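Local coordinates for protein intramolecular trans-sialidase (Macrobdella decora, PDB 3SLI) that cleaves sialic acid from sialoglycoconjugates such as 3'-sialyllactose, probably by an intramolecular transfer that releases 2,7-anhydro-Neu5Ac, at residues 4-9 with 29-34; 37-42 with 175-180; 53-58 with 151-156; 68-73 with 80-85; 117-122 with 139-144. All blocks are in the same frame, centred on the assembly; numbering follows the deposited sequence.

Interaction 1. Residues 4-9 with 29-34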
# COMPACT_ATOMS: atom_id res chain seq x y z
N GLY A 4 29.60 5.56 -28.41
CA GLY A 4 28.50 6.50 -28.41
C GLY A 4 27.26 5.98 -29.11
O GLY A 4 27.03 4.78 -29.17
N ILE A 5 26.47 6.90 -29.63
CA ILE A 5 25.23 6.56 -30.31
C ILE A 5 25.41 5.78 -31.62
O ILE A 5 26.01 6.27 -32.59
CB ILE A 5 24.38 7.84 -30.57
CG1 ILE A 5 24.11 8.56 -29.24
CG2 ILE A 5 23.08 7.49 -31.25
CD1 ILE A 5 23.36 9.88 -29.38
N LEU A 6 24.88 4.56 -31.63
CA LEU A 6 24.92 3.69 -32.79
C LEU A 6 23.68 3.89 -33.66
O LEU A 6 23.73 3.72 -34.87
CB LEU A 6 24.97 2.21 -32.36
CG LEU A 6 26.13 1.72 -31.50
CD1 LEU A 6 26.00 0.22 -31.29
CD2 LEU A 6 27.47 2.06 -32.19
N MET A 7 22.58 4.28 -33.02
CA MET A 7 21.32 4.44 -33.74
C MET A 7 20.39 5.36 -32.96
O MET A 7 20.37 5.32 -31.73
CB MET A 7 20.68 3.05 -33.88
CG MET A 7 19.46 2.95 -34.76
SD MET A 7 18.85 1.23 -34.76
CE MET A 7 19.89 0.48 -36.04
N GLU A 8 19.65 6.19 -33.67
CA GLU A 8 18.69 7.09 -33.05
C GLU A 8 17.53 7.25 -34.01
O GLU A 8 17.72 7.29 -35.23
CB GLU A 8 19.31 8.46 -32.74
CG GLU A 8 18.33 9.40 -32.04
CD GLU A 8 18.94 10.73 -31.63
OE1 GLU A 8 20.12 10.75 -31.21
OE2 GLU A 8 18.22 11.75 -31.71
N LYS A 9 16.32 7.29 -33.46
CA LYS A 9 15.12 7.42 -34.27
C LYS A 9 14.14 8.26 -33.46
O LYS A 9 14.17 8.24 -32.23
CB LYS A 9 14.54 6.04 -34.58
CG LYS A 9 13.84 5.94 -35.92
CD LYS A 9 14.82 6.01 -37.08
CE LYS A 9 14.11 5.81 -38.40
NZ LYS A 9 13.02 6.80 -38.59
N LYS A 29 24.33 -2.64 -38.46
CA LYS A 29 25.42 -3.62 -38.39
C LYS A 29 26.13 -3.60 -37.03
O LYS A 29 26.65 -4.63 -36.58
CB LYS A 29 26.44 -3.40 -39.52
CG LYS A 29 27.09 -2.03 -39.54
CD LYS A 29 27.82 -1.79 -40.85
CE LYS A 29 28.10 -0.31 -41.05
NZ LYS A 29 28.74 -0.02 -42.37
N TYR A 30 26.16 -2.45 -36.38
CA TYR A 30 26.79 -2.34 -35.07
C TYR A 30 25.84 -2.84 -33.98
O TYR A 30 26.25 -3.56 -33.07
CB TYR A 30 27.20 -0.90 -34.77
CG TYR A 30 28.15 -0.32 -35.79
CD1 TYR A 30 29.37 -0.95 -36.07
CD2 TYR A 30 27.82 0.84 -36.48
CE1 TYR A 30 30.23 -0.44 -37.04
CE2 TYR A 30 28.67 1.36 -37.45
CZ TYR A 30 29.87 0.72 -37.72
OH TYR A 30 30.70 1.21 -38.71
N VAL A 31 24.57 -2.46 -34.08
CA VAL A 31 23.56 -2.86 -33.10
C VAL A 31 23.40 -4.39 -33.06
O VAL A 31 23.28 -4.98 -31.99
CB VAL A 31 22.20 -2.16 -33.38
CG1 VAL A 31 21.13 -2.63 -32.40
CG2 VAL A 31 22.36 -0.64 -33.28
N LYS A 32 23.49 -5.02 -34.23
CA LYS A 32 23.35 -6.48 -34.33
C LYS A 32 24.53 -7.23 -33.72
O LYS A 32 24.48 -8.46 -33.61
CB LYS A 32 23.19 -6.92 -35.79
CG LYS A 32 21.87 -6.54 -36.43
CD LYS A 32 21.89 -6.83 -37.94
CE LYS A 32 20.65 -6.23 -38.61
NZ LYS A 32 20.57 -6.44 -40.09
N ALA A 33 25.56 -6.51 -33.29
CA ALA A 33 26.75 -7.14 -32.71
C ALA A 33 27.21 -6.54 -31.38
O ALA A 33 28.33 -6.80 -30.93
CB ALA A 33 27.90 -7.12 -33.72
N MET A 34 26.34 -5.79 -30.71
CA MET A 34 26.68 -5.16 -29.43
C MET A 34 27.15 -6.12 -28.35
O MET A 34 26.50 -7.14 -28.07
CB MET A 34 25.48 -4.37 -28.90
CG MET A 34 25.11 -3.19 -29.76
SD MET A 34 23.54 -2.44 -29.29
CE MET A 34 24.04 -1.45 -27.88
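Leu6 reaches from the N-terminal strand to the short helix 28-31 and the turn that follows it. Its CB meets Val31 CG2 at 4.0 Å. CG lies anti to the carbonyl carbon (chi1 -60°), and this sends both methyls on toward the helix. CD1 then touches two residues, Tyr30 CB at 3.8 Å and Met34 CG at 3.8 Å. CD2 lies against the same Tyr30 CB, 3.9 Å away. The Leu6 and Met34 side chains run antiparallel to one another.

Met7 points to the helix as well. Its chain bends at its last torsion (chi3 -84°), and the terminal CE comes to Val31 CG2 at 3.9 Å. Leu6 and Met7 form a classic beta bulge opposite Val177 on strand 170-178, consistent with both pointing to the helix. Through Leu6 and Met7 on one side and Phe55 and Val57 on the other, Val31 packs between the two sheets of the lectin-like sandwich. Within 29-34 a type I turn runs from Val31 to Met34. No hydrogen bond crosses the contact. Between these two segments the contact is apolar packing, so it probably relies on shape more than on directed bonds.

Interaction 2. Residues 37-42 with 175-180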
# COMPACT_ATOMS: atom_id res chain seq x y z
N GLY A 37 26.08 -2.12 -23.81
CA GLY A 37 25.46 -0.89 -24.27
C GLY A 37 24.32 -0.36 -23.42
O GLY A 37 24.06 -0.85 -22.33
N THR A 38 23.62 0.64 -23.95
CA THR A 38 22.50 1.26 -23.26
C THR A 38 21.41 1.60 -24.27
O THR A 38 21.70 2.07 -25.37
CB THR A 38 22.92 2.60 -22.58
OG1 THR A 38 24.10 2.39 -21.78
CG2 THR A 38 21.80 3.11 -21.67
N ILE A 39 20.16 1.31 -23.93
CA ILE A 39 19.05 1.64 -24.80
C ILE A 39 18.08 2.47 -23.99
O ILE A 39 17.75 2.12 -22.86
CB ILE A 39 18.28 0.40 -25.34
CG1 ILE A 39 19.18 -0.49 -26.19
CG2 ILE A 39 17.08 0.86 -26.17
CD1 ILE A 39 19.83 -1.60 -25.42
N ILE A 40 17.69 3.61 -24.53
CA ILE A 40 16.74 4.46 -23.85
C ILE A 40 15.67 4.86 -24.84
O ILE A 40 15.97 5.24 -25.98
CB ILE A 40 17.41 5.69 -23.17
CG1 ILE A 40 16.35 6.72 -22.77
CG2 ILE A 40 18.46 6.30 -24.06
CD1 ILE A 40 16.74 7.50 -21.57
N LEU A 41 14.41 4.69 -24.45
CA LEU A 41 13.33 5.05 -25.33
C LEU A 41 12.09 5.58 -24.64
O LEU A 41 11.81 5.26 -23.49
CB LEU A 41 12.98 3.91 -26.29
CG LEU A 41 12.39 2.56 -25.88
CD1 LEU A 41 11.81 1.93 -27.14
CD2 LEU A 41 13.45 1.64 -25.29
N SER A 42 11.41 6.46 -25.37
CA SER A 42 10.18 7.10 -24.94
C SER A 42 9.09 6.46 -25.79
O SER A 42 9.23 6.37 -27.01
CB SER A 42 10.28 8.60 -25.25
OG SER A 42 9.13 9.31 -24.87
N ILE A 175 14.18 6.92 -29.53
CA ILE A 175 15.03 5.80 -29.16
C ILE A 175 16.47 6.16 -29.48
O ILE A 175 16.76 6.74 -30.53
CB ILE A 175 14.66 4.46 -29.86
CG1 ILE A 175 15.58 3.35 -29.33
CG2 ILE A 175 14.75 4.57 -31.38
CD1 ILE A 175 15.33 1.99 -29.92
N LYS A 176 17.36 5.85 -28.54
CA LYS A 176 18.79 6.09 -28.67
C LYS A 176 19.47 4.82 -28.19
O LYS A 176 19.16 4.32 -27.10
CB LYS A 176 19.24 7.27 -27.81
CG LYS A 176 18.88 8.64 -28.34
CD LYS A 176 19.33 9.72 -27.38
CE LYS A 176 19.14 11.11 -27.97
NZ LYS A 176 17.71 11.40 -28.33
N VAL A 177 20.36 4.29 -29.01
CA VAL A 177 21.10 3.08 -28.68
C VAL A 177 22.58 3.46 -28.62
O VAL A 177 23.13 3.97 -29.60
CB VAL A 177 20.91 1.99 -29.77
CG1 VAL A 177 21.62 0.70 -29.38
CG2 VAL A 177 19.43 1.73 -30.01
N TYR A 178 23.20 3.24 -27.45
CA TYR A 178 24.62 3.54 -27.20
C TYR A 178 25.42 2.25 -27.05
O TYR A 178 24.93 1.28 -26.47
CB TYR A 178 24.78 4.30 -25.88
CG TYR A 178 24.11 5.64 -25.80
CD1 TYR A 178 22.73 5.73 -25.58
CD2 TYR A 178 24.84 6.81 -25.91
CE1 TYR A 178 22.11 6.97 -25.48
CE2 TYR A 178 24.23 8.06 -25.82
CZ TYR A 178 22.87 8.13 -25.60
OH TYR A 178 22.26 9.36 -25.51
N SER A 179 26.65 2.25 -27.53
CA SER A 179 27.51 1.08 -27.38
C SER A 179 28.11 1.08 -25.98
O SER A 179 28.54 0.04 -25.47
CB SER A 179 28.64 1.11 -28.41
OG SER A 179 29.48 2.24 -28.18
N ASN A 180 28.17 2.26 -25.38
CA ASN A 180 28.73 2.44 -24.04
C ASN A 180 27.67 2.35 -22.93
O ASN A 180 26.48 2.56 -23.17
CB ASN A 180 29.47 3.79 -23.96
CG ASN A 180 28.60 4.96 -24.38
OD1 ASN A 180 28.11 5.01 -25.50
ND2 ASN A 180 28.42 5.91 -23.48
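Thr38 and Tyr178 form an antiparallel hydrogen-bonded pair. Tyr178 N gives Thr38 O a bond of 2.8 Å that is almost straight (178°). Thr38 N returns one to Tyr178 O at 2.9 Å. Ile40 and Lys176 repeat the pattern: Ile40 N to Lys176 O and Lys176 N to Ile40 O are both 3.0 Å. Beyond the paired strands, Thr38 OG1 donates to Asn180 O at 2.8 Å, in the carbonyl plane on a lone pair. The torsion (chi1 -50°) sets OG1 beside the backbone N, on the side of Asn180. The same OG1 is hydrogen-bonded to Leu182 N.

Next come the side chains. Ile39 and Val177 lie side by side, CG1 to CG1 at 4.2 Å. Leu41 CB rests 4.0 Å from Ile175 CB. These four line the core face, where Phe55 of the other sheet covers Ile39 and Ile175. On the outer face Ile40 CG2 sits at the edge of the Tyr178 ring, and helix 184-191 covers Thr38 and Ile40. Lys176 NZ turns to a salt bridge with Asp174. The pair belongs to one sheet of a concanavalin-like beta sandwich. Its chemistry implies two unlike faces: an oily one inside the sandwich, and a mixed one with its charge paired.

Interaction 3. Residues 53-58 with 151-156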
# COMPACT_ATOMS: atom_id res chain seq x y z
N SER A 53 6.76 -5.83 -27.10
CA SER A 53 8.18 -5.52 -27.26
C SER A 53 8.30 -4.08 -27.77
O SER A 53 7.58 -3.68 -28.68
CB SER A 53 8.84 -6.42 -28.32
OG SER A 53 8.93 -7.77 -27.90
N LEU A 54 9.19 -3.32 -27.15
CA LEU A 54 9.45 -1.94 -27.53
C LEU A 54 10.59 -1.92 -28.56
O LEU A 54 10.51 -1.26 -29.60
CB LEU A 54 9.89 -1.17 -26.29
CG LEU A 54 8.89 -0.32 -25.52
CD1 LEU A 54 7.46 -0.71 -25.82
CD2 LEU A 54 9.21 -0.39 -24.04
N PHE A 55 11.62 -2.72 -28.28
CA PHE A 55 12.82 -2.81 -29.12
C PHE A 55 13.37 -4.22 -29.02
O PHE A 55 13.42 -4.79 -27.92
CB PHE A 55 13.86 -1.80 -28.60
CG PHE A 55 15.22 -1.93 -29.22
CD1 PHE A 55 15.51 -1.33 -30.44
CD2 PHE A 55 16.23 -2.64 -28.57
CE1 PHE A 55 16.78 -1.43 -31.01
CE2 PHE A 55 17.52 -2.75 -29.13
CZ PHE A 55 17.79 -2.13 -30.36
N SER A 56 13.81 -4.78 -30.15
CA SER A 56 14.39 -6.13 -30.17
C SER A 56 15.44 -6.30 -31.26
O SER A 56 15.44 -5.59 -32.27
CB SER A 56 13.30 -7.19 -30.38
OG SER A 56 12.70 -7.05 -31.66
N VAL A 57 16.32 -7.26 -31.04
CA VAL A 57 17.38 -7.60 -31.97
C VAL A 57 17.49 -9.12 -31.85
O VAL A 57 17.58 -9.65 -30.74
CB VAL A 57 18.75 -6.96 -31.57
CG1 VAL A 57 19.81 -7.28 -32.62
CG2 VAL A 57 18.61 -5.45 -31.42
N GLY A 58 17.43 -9.82 -32.97
CA GLY A 58 17.53 -11.27 -32.90
C GLY A 58 17.53 -11.99 -34.23
O GLY A 58 17.74 -11.39 -35.29
N ASP A 151 19.66 -11.31 -37.38
CA ASP A 151 19.38 -10.83 -38.73
C ASP A 151 18.40 -9.66 -38.79
O ASP A 151 17.90 -9.32 -39.86
CB ASP A 151 18.86 -11.98 -39.61
CG ASP A 151 17.47 -12.48 -39.19
OD1 ASP A 151 16.95 -12.06 -38.13
OD2 ASP A 151 16.89 -13.29 -39.94
N ASN A 152 18.09 -9.07 -37.63
CA ASN A 152 17.14 -7.97 -37.62
C ASN A 152 17.19 -7.12 -36.36
O ASN A 152 17.66 -7.57 -35.30
CB ASN A 152 15.70 -8.50 -37.82
CG ASN A 152 15.10 -9.09 -36.54
OD1 ASN A 152 14.49 -8.37 -35.75
ND2 ASN A 152 15.28 -10.39 -36.33
N VAL A 153 16.75 -5.87 -36.51
CA VAL A 153 16.65 -4.90 -35.43
C VAL A 153 15.24 -4.40 -35.66
O VAL A 153 14.93 -3.86 -36.73
CB VAL A 153 17.65 -3.72 -35.58
CG1 VAL A 153 17.46 -2.73 -34.44
CG2 VAL A 153 19.08 -4.25 -35.58
N THR A 154 14.37 -4.60 -34.67
CA THR A 154 12.97 -4.24 -34.81
C THR A 154 12.40 -3.45 -33.63
O THR A 154 12.77 -3.65 -32.47
CB THR A 154 12.10 -5.53 -35.01
OG1 THR A 154 12.59 -6.26 -36.15
CG2 THR A 154 10.63 -5.19 -35.23
N LEU A 155 11.48 -2.56 -33.96
CA LEU A 155 10.78 -1.71 -33.01
C LEU A 155 9.34 -2.23 -32.98
O LEU A 155 8.79 -2.62 -34.02
CB LEU A 155 10.79 -0.28 -33.54
CG LEU A 155 11.35 0.92 -32.77
CD1 LEU A 155 12.65 0.57 -32.08
CD2 LEU A 155 11.51 2.09 -33.74
N GLY A 156 8.74 -2.29 -31.79
CA GLY A 156 7.36 -2.72 -31.65
C GLY A 156 7.02 -4.19 -31.79
O GLY A 156 5.86 -4.54 -32.02
O HOH W 1 13.30 -9.07 -33.44
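The Phe55 ring meets Leu155 at its edge: Leu155 CD1 lies in the ring plane, 3.8 Å from Phe55 CD1. The two segments are neighbouring antiparallel strands in one sheet of the concanavalin-like sandwich. Val153 CG1 approaches the same ring obliquely, 3.7 Å from Phe55 CE1. CG of Phe55 is anti to its backbone N (chi1 171°), which carries the ring along the core face past both residues. The second flat group is the Asn152 amide. Its ND2 donates to Asp151 OD1, which lies in the amide plane.

Phe55 and Leu155 both reach across to Ile175 of the other sheet. Ser56 and Thr154 form a hydrogen-bonded pair, with Ser56 N to Thr154 O and Thr154 N to Ser56 O both at 2.8 Å. Gly156 N closes one end on Leu54 O at 3.0 Å, coming from above the carbonyl plane.

The other end is a classic beta bulge. Asp151 and Asn152 both face Gly58, whose O takes a good bond from Asp151 N and only a weak one from Asn152 N. Asp151 OD2 also holds Ser60 OG. On the face away from the core, Thr154 OG1 donates to Asn152 OD1. Ser56 OG is hydrogen-bonded to Gly157 O. A water gives one hydrogen to Ser56 OG at 2.8 Å and one to Asn152 OD1 at 2.7 Å.

Interaction 4. Residues 68-73 with 80-85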
# COMPACT_ATOMS: atom_id res chain seq x y z
N HIS A 68 16.98 -14.18 -29.33
CA HIS A 68 16.70 -12.76 -29.45
C HIS A 68 16.87 -12.02 -28.13
O HIS A 68 16.97 -12.64 -27.06
CB HIS A 68 15.26 -12.54 -29.94
CG HIS A 68 14.21 -13.18 -29.08
ND1 HIS A 68 13.46 -14.26 -29.49
CD2 HIS A 68 13.78 -12.89 -27.82
CE1 HIS A 68 12.62 -14.61 -28.53
NE2 HIS A 68 12.80 -13.80 -27.51
N PHE A 69 16.89 -10.70 -28.22
CA PHE A 69 16.97 -9.83 -27.06
C PHE A 69 15.85 -8.82 -27.27
O PHE A 69 15.65 -8.34 -28.39
CB PHE A 69 18.30 -9.06 -26.99
CG PHE A 69 18.22 -7.81 -26.13
CD1 PHE A 69 18.25 -7.90 -24.74
CD2 PHE A 69 18.05 -6.55 -26.72
CE1 PHE A 69 18.10 -6.77 -23.95
CE2 PHE A 69 17.90 -5.41 -25.94
CZ PHE A 69 17.92 -5.52 -24.55
N HIS A 70 15.09 -8.52 -26.22
CA HIS A 70 14.03 -7.53 -26.34
C HIS A 70 13.69 -6.87 -25.01
O HIS A 70 13.95 -7.43 -23.94
CB HIS A 70 12.76 -8.13 -27.01
CG HIS A 70 11.83 -8.86 -26.09
ND1 HIS A 70 12.19 -9.97 -25.36
CD2 HIS A 70 10.51 -8.67 -25.84
CE1 HIS A 70 11.14 -10.44 -24.71
NE2 HIS A 70 10.11 -9.67 -24.99
N ILE A 71 13.26 -5.61 -25.10
CA ILE A 71 12.83 -4.83 -23.94
C ILE A 71 11.33 -4.76 -24.19
O ILE A 71 10.92 -4.36 -25.28
CB ILE A 71 13.40 -3.39 -23.96
CG1 ILE A 71 14.93 -3.41 -23.96
CG2 ILE A 71 12.87 -2.59 -22.76
CD1 ILE A 71 15.56 -2.03 -24.14
N TYR A 72 10.52 -5.12 -23.20
CA TYR A 72 9.06 -5.12 -23.38
C TYR A 72 8.31 -4.53 -22.20
O TYR A 72 8.88 -4.34 -21.12
CB TYR A 72 8.57 -6.57 -23.60
CG TYR A 72 8.69 -7.45 -22.36
CD1 TYR A 72 7.69 -7.45 -21.38
CD2 TYR A 72 9.83 -8.21 -22.12
CE1 TYR A 72 7.84 -8.15 -20.19
CE2 TYR A 72 10.00 -8.92 -20.93
CZ TYR A 72 9.00 -8.88 -19.97
OH TYR A 72 9.16 -9.55 -18.78
N ILE A 73 7.02 -4.26 -22.42
CA ILE A 73 6.11 -3.77 -21.39
C ILE A 73 4.87 -4.67 -21.47
O ILE A 73 4.69 -5.39 -22.46
CB ILE A 73 5.71 -2.27 -21.59
CG1 ILE A 73 5.21 -2.02 -23.02
CG2 ILE A 73 6.88 -1.35 -21.21
CD1 ILE A 73 3.74 -1.65 -23.12
N GLY A 80 10.28 -5.36 -18.65
CA GLY A 80 11.37 -6.30 -18.50
C GLY A 80 12.14 -6.55 -19.79
O GLY A 80 11.90 -5.91 -20.82
N ILE A 81 13.08 -7.48 -19.70
CA ILE A 81 13.89 -7.87 -20.84
C ILE A 81 14.03 -9.38 -20.82
O ILE A 81 13.78 -10.03 -19.79
CB ILE A 81 15.35 -7.30 -20.77
CG1 ILE A 81 16.04 -7.76 -19.49
CG2 ILE A 81 15.34 -5.79 -20.89
CD1 ILE A 81 17.52 -7.95 -19.61
N GLU A 82 14.42 -9.92 -21.96
CA GLU A 82 14.71 -11.33 -22.11
C GLU A 82 15.88 -11.34 -23.10
O GLU A 82 15.80 -10.69 -24.15
CB GLU A 82 13.52 -12.12 -22.68
CG GLU A 82 12.32 -12.21 -21.76
CD GLU A 82 11.27 -13.19 -22.27
OE1 GLU A 82 10.61 -12.89 -23.28
OE2 GLU A 82 11.12 -14.26 -21.65
N LEU A 83 16.97 -11.97 -22.69
CA LEU A 83 18.20 -12.08 -23.50
C LEU A 83 18.30 -13.59 -23.70
O LEU A 83 18.63 -14.33 -22.77
CB LEU A 83 19.39 -11.58 -22.69
CG LEU A 83 20.56 -10.86 -23.37
CD1 LEU A 83 21.77 -11.01 -22.46
CD2 LEU A 83 20.85 -11.38 -24.78
N ARG A 84 18.06 -14.04 -24.93
CA ARG A 84 18.02 -15.46 -25.25
C ARG A 84 18.80 -15.95 -26.46
O ARG A 84 18.90 -15.26 -27.48
CB ARG A 84 16.56 -15.84 -25.49
CG ARG A 84 15.59 -15.42 -24.40
CD ARG A 84 14.80 -16.63 -23.96
NE ARG A 84 13.51 -16.71 -24.62
CZ ARG A 84 12.78 -17.81 -24.72
NH1 ARG A 84 13.21 -18.98 -24.24
NH2 ARG A 84 11.57 -17.74 -25.23
N ASN A 85 19.28 -17.19 -26.37
CA ASN A 85 19.98 -17.85 -27.47
C ASN A 85 19.71 -19.35 -27.28
O ASN A 85 20.58 -20.18 -27.48
CB ASN A 85 21.48 -17.59 -27.44
CG ASN A 85 22.15 -17.98 -28.74
OD1 ASN A 85 23.31 -18.42 -28.76
ND2 ASN A 85 21.43 -17.82 -29.84
O HOH W 2 11.05 -14.66 -25.47
O HOH W 3 11.53 -10.87 -18.24
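Phe69 and Leu83 pack closely together on the core face, Phe69 CD1 to Leu83 CG at 4.0 Å, with the side chains crossing at a slant. Ile81 CG2 fills the next position, 3.9 Å from Ile71 CG1. Leu115 of the opposing sheet touches Phe69, Ile71 and Ile81. Close packing continues at Tyr72, on the other face. There CG sits between the backbone N and carbonyl carbon (chi1 69°), which lays the ring flat over Gly80. Gly80 CA stands 4.1 Å from the ring centroid, 26° off the normal, in a CH-pi contact.

The segments are the two arms of the beta hairpin 67-74 and 79-85. Tyr72 N to Gly80 O, at 2.9 Å, is one of six backbone hydrogen bonds that join them.

The same face is looser farther along. His68 and Arg84 lie side by side, ring and guanidinium planes 87° apart, and do not bond directly. One water joins them instead. It is 2.8 Å from His68 NE2, accepts from Arg84 NH2 and donates to Glu82 OE1. Arg84 NH1 makes its salt bridge with Asp87. A second water links Tyr72 OH to Ile81 O. The His70 ring stacks on Tyr166.

Interaction 5. Residues 117-122 with 139-144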
# COMPACT_ATOMS: atom_id res chain seq x y z
N ALA A 117 23.33 -2.42 -20.13
CA ALA A 117 24.05 -3.70 -20.15
C ALA A 117 25.52 -3.34 -19.96
O ALA A 117 26.21 -2.94 -20.91
CB ALA A 117 23.82 -4.43 -21.47
N ASP A 118 25.98 -3.48 -18.72
CA ASP A 118 27.33 -3.12 -18.30
C ASP A 118 28.28 -4.31 -18.27
O ASP A 118 28.33 -5.05 -17.28
CB ASP A 118 27.19 -2.50 -16.90
CG ASP A 118 28.45 -1.80 -16.41
OD1 ASP A 118 29.56 -2.05 -16.93
OD2 ASP A 118 28.31 -1.01 -15.46
N ALA A 119 29.09 -4.45 -19.31
CA ALA A 119 30.05 -5.55 -19.40
C ALA A 119 31.09 -5.52 -18.28
O ALA A 119 31.36 -6.53 -17.65
CB ALA A 119 30.74 -5.54 -20.76
N ALA A 120 31.66 -4.34 -18.02
CA ALA A 120 32.68 -4.18 -16.99
C ALA A 120 32.21 -4.64 -15.61
O ALA A 120 32.97 -5.23 -14.84
CB ALA A 120 33.14 -2.73 -16.93
N ASN A 121 30.95 -4.37 -15.29
CA ASN A 121 30.43 -4.76 -13.99
C ASN A 121 29.56 -6.01 -14.05
O ASN A 121 29.03 -6.44 -13.02
CB ASN A 121 29.68 -3.60 -13.34
CG ASN A 121 30.62 -2.49 -12.89
OD1 ASN A 121 31.52 -2.71 -12.09
ND2 ASN A 121 30.43 -1.30 -13.43
N LYS A 122 29.45 -6.60 -15.25
CA LYS A 122 28.66 -7.82 -15.47
C LYS A 122 27.29 -7.66 -14.81
O LYS A 122 26.81 -8.52 -14.06
CB LYS A 122 29.43 -9.02 -14.91
CG LYS A 122 30.69 -9.33 -15.72
CD LYS A 122 31.73 -10.08 -14.92
CE LYS A 122 31.11 -11.23 -14.15
NZ LYS A 122 32.12 -12.07 -13.45
N ASP A 139 27.75 -13.83 -13.67
CA ASP A 139 29.19 -14.02 -13.80
C ASP A 139 29.53 -14.18 -15.28
O ASP A 139 30.54 -13.67 -15.76
CB ASP A 139 29.66 -15.25 -13.00
CG ASP A 139 29.64 -15.02 -11.49
OD1 ASP A 139 30.09 -13.94 -11.04
OD2 ASP A 139 29.19 -15.93 -10.76
N ALA A 140 28.68 -14.89 -16.01
CA ALA A 140 28.88 -15.07 -17.44
C ALA A 140 28.05 -14.00 -18.14
O ALA A 140 26.88 -14.21 -18.46
CB ALA A 140 28.45 -16.48 -17.87
N PHE A 141 28.62 -12.82 -18.30
CA PHE A 141 27.93 -11.72 -18.95
C PHE A 141 27.70 -12.01 -20.44
O PHE A 141 28.60 -12.46 -21.15
CB PHE A 141 28.70 -10.41 -18.77
CG PHE A 141 28.00 -9.21 -19.34
CD1 PHE A 141 27.02 -8.55 -18.62
CD2 PHE A 141 28.31 -8.75 -20.62
CE1 PHE A 141 26.35 -7.45 -19.15
CE2 PHE A 141 27.64 -7.65 -21.17
CZ PHE A 141 26.66 -7.00 -20.43
N LYS A 142 26.48 -11.74 -20.90
CA LYS A 142 26.12 -11.96 -22.30
C LYS A 142 25.38 -10.76 -22.88
O LYS A 142 24.80 -9.96 -22.14
CB LYS A 142 25.18 -13.18 -22.42
CG LYS A 142 25.69 -14.49 -21.83
CD LYS A 142 26.85 -15.04 -22.64
CE LYS A 142 27.38 -16.32 -22.02
NZ LYS A 142 28.51 -16.86 -22.81
N PHE A 143 25.45 -10.61 -24.20
CA PHE A 143 24.70 -9.55 -24.86
C PHE A 143 24.40 -9.94 -26.31
O PHE A 143 24.53 -11.11 -26.68
CB PHE A 143 25.32 -8.16 -24.73
CG PHE A 143 24.30 -7.05 -24.78
CD1 PHE A 143 23.14 -7.12 -23.99
CD2 PHE A 143 24.44 -5.98 -25.65
CE1 PHE A 143 22.14 -6.14 -24.08
CE2 PHE A 143 23.45 -4.99 -25.75
CZ PHE A 143 22.30 -5.07 -24.97
N ILE A 144 23.99 -8.98 -27.13
CA ILE A 144 23.62 -9.25 -28.51
C ILE A 144 24.68 -10.01 -29.31
O ILE A 144 24.35 -10.88 -30.12
CB ILE A 144 23.15 -7.96 -29.21
CG1 ILE A 144 21.93 -7.40 -28.45
CG2 ILE A 144 22.81 -8.22 -30.67
CD1 ILE A 144 21.44 -6.05 -28.95
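Phe141 lies against the backbone of Ala119. The Ala119 CA sits over one face of the ring, 3.8 Å from the centroid and 15° off the normal, a CH-pi contact. Ala119 CB follows, 3.8 Å from Phe141 CE2, toward the rim. With chi1 at -177°, Phe141 extends its ring across to 117-122. Its CE1 comes up to Asp118 O at 3.6 Å.

Phe143 takes Ala117 in a similar way. Ala117 CB lies over one ring face, 3.8 Å from the centroid, and Ile144 CG1 covers the opposite face. The Phe143 ring also meets Phe69 with the planes at about 60°, which ties the loop to the opposing sheet of the sandwich.

Segment 117-122 holds the turn between the antiparallel strands 107-118 and 123-128. It is a type I turn from Ala119 to Lys122. Asp118 braces it with an Asx motif: OD1 accepts from Asn121 N at 3.2 Å, and OD2 takes Asn121 ND2.

Lys122 and Phe141 pass alongside, pointing opposite ways, with Lys122 CG 3.8 Å from Phe141 CB. The lysine chain bends at its third torsion and runs on to Asp139. Its CE passes close to Asp139 O. Lys122 NZ and Asp139 OD1 are 3.7 Å apart, a long salt bridge at the solvent side of the contact.

How the interactions relate
All five contacts lie in the N-terminal lectin-like sandwich, with centres 30 to 41 Å from the centre of the chain. None is part of the sialidase propeller, where the active site is expected. Interactions 1 and 2 share a sheet: Leu6 N and Val177 O, 2.7 Å apart, probably hydrogen-bond. Interactions 3 and 4 share the other, through a probable bond between Leu54 N and Ile71 O at 2.7 Å. The sheets meet where Ile175 CD1 of interaction 2 touches Phe55 CD1 of interaction 3 at 3.4 Å. Interaction 5 joins interaction 2 through a probable bond between Gly37 O and Ala117 N. Interactions 1 and 4 do not touch; their nearest atoms are about 7 Å apart.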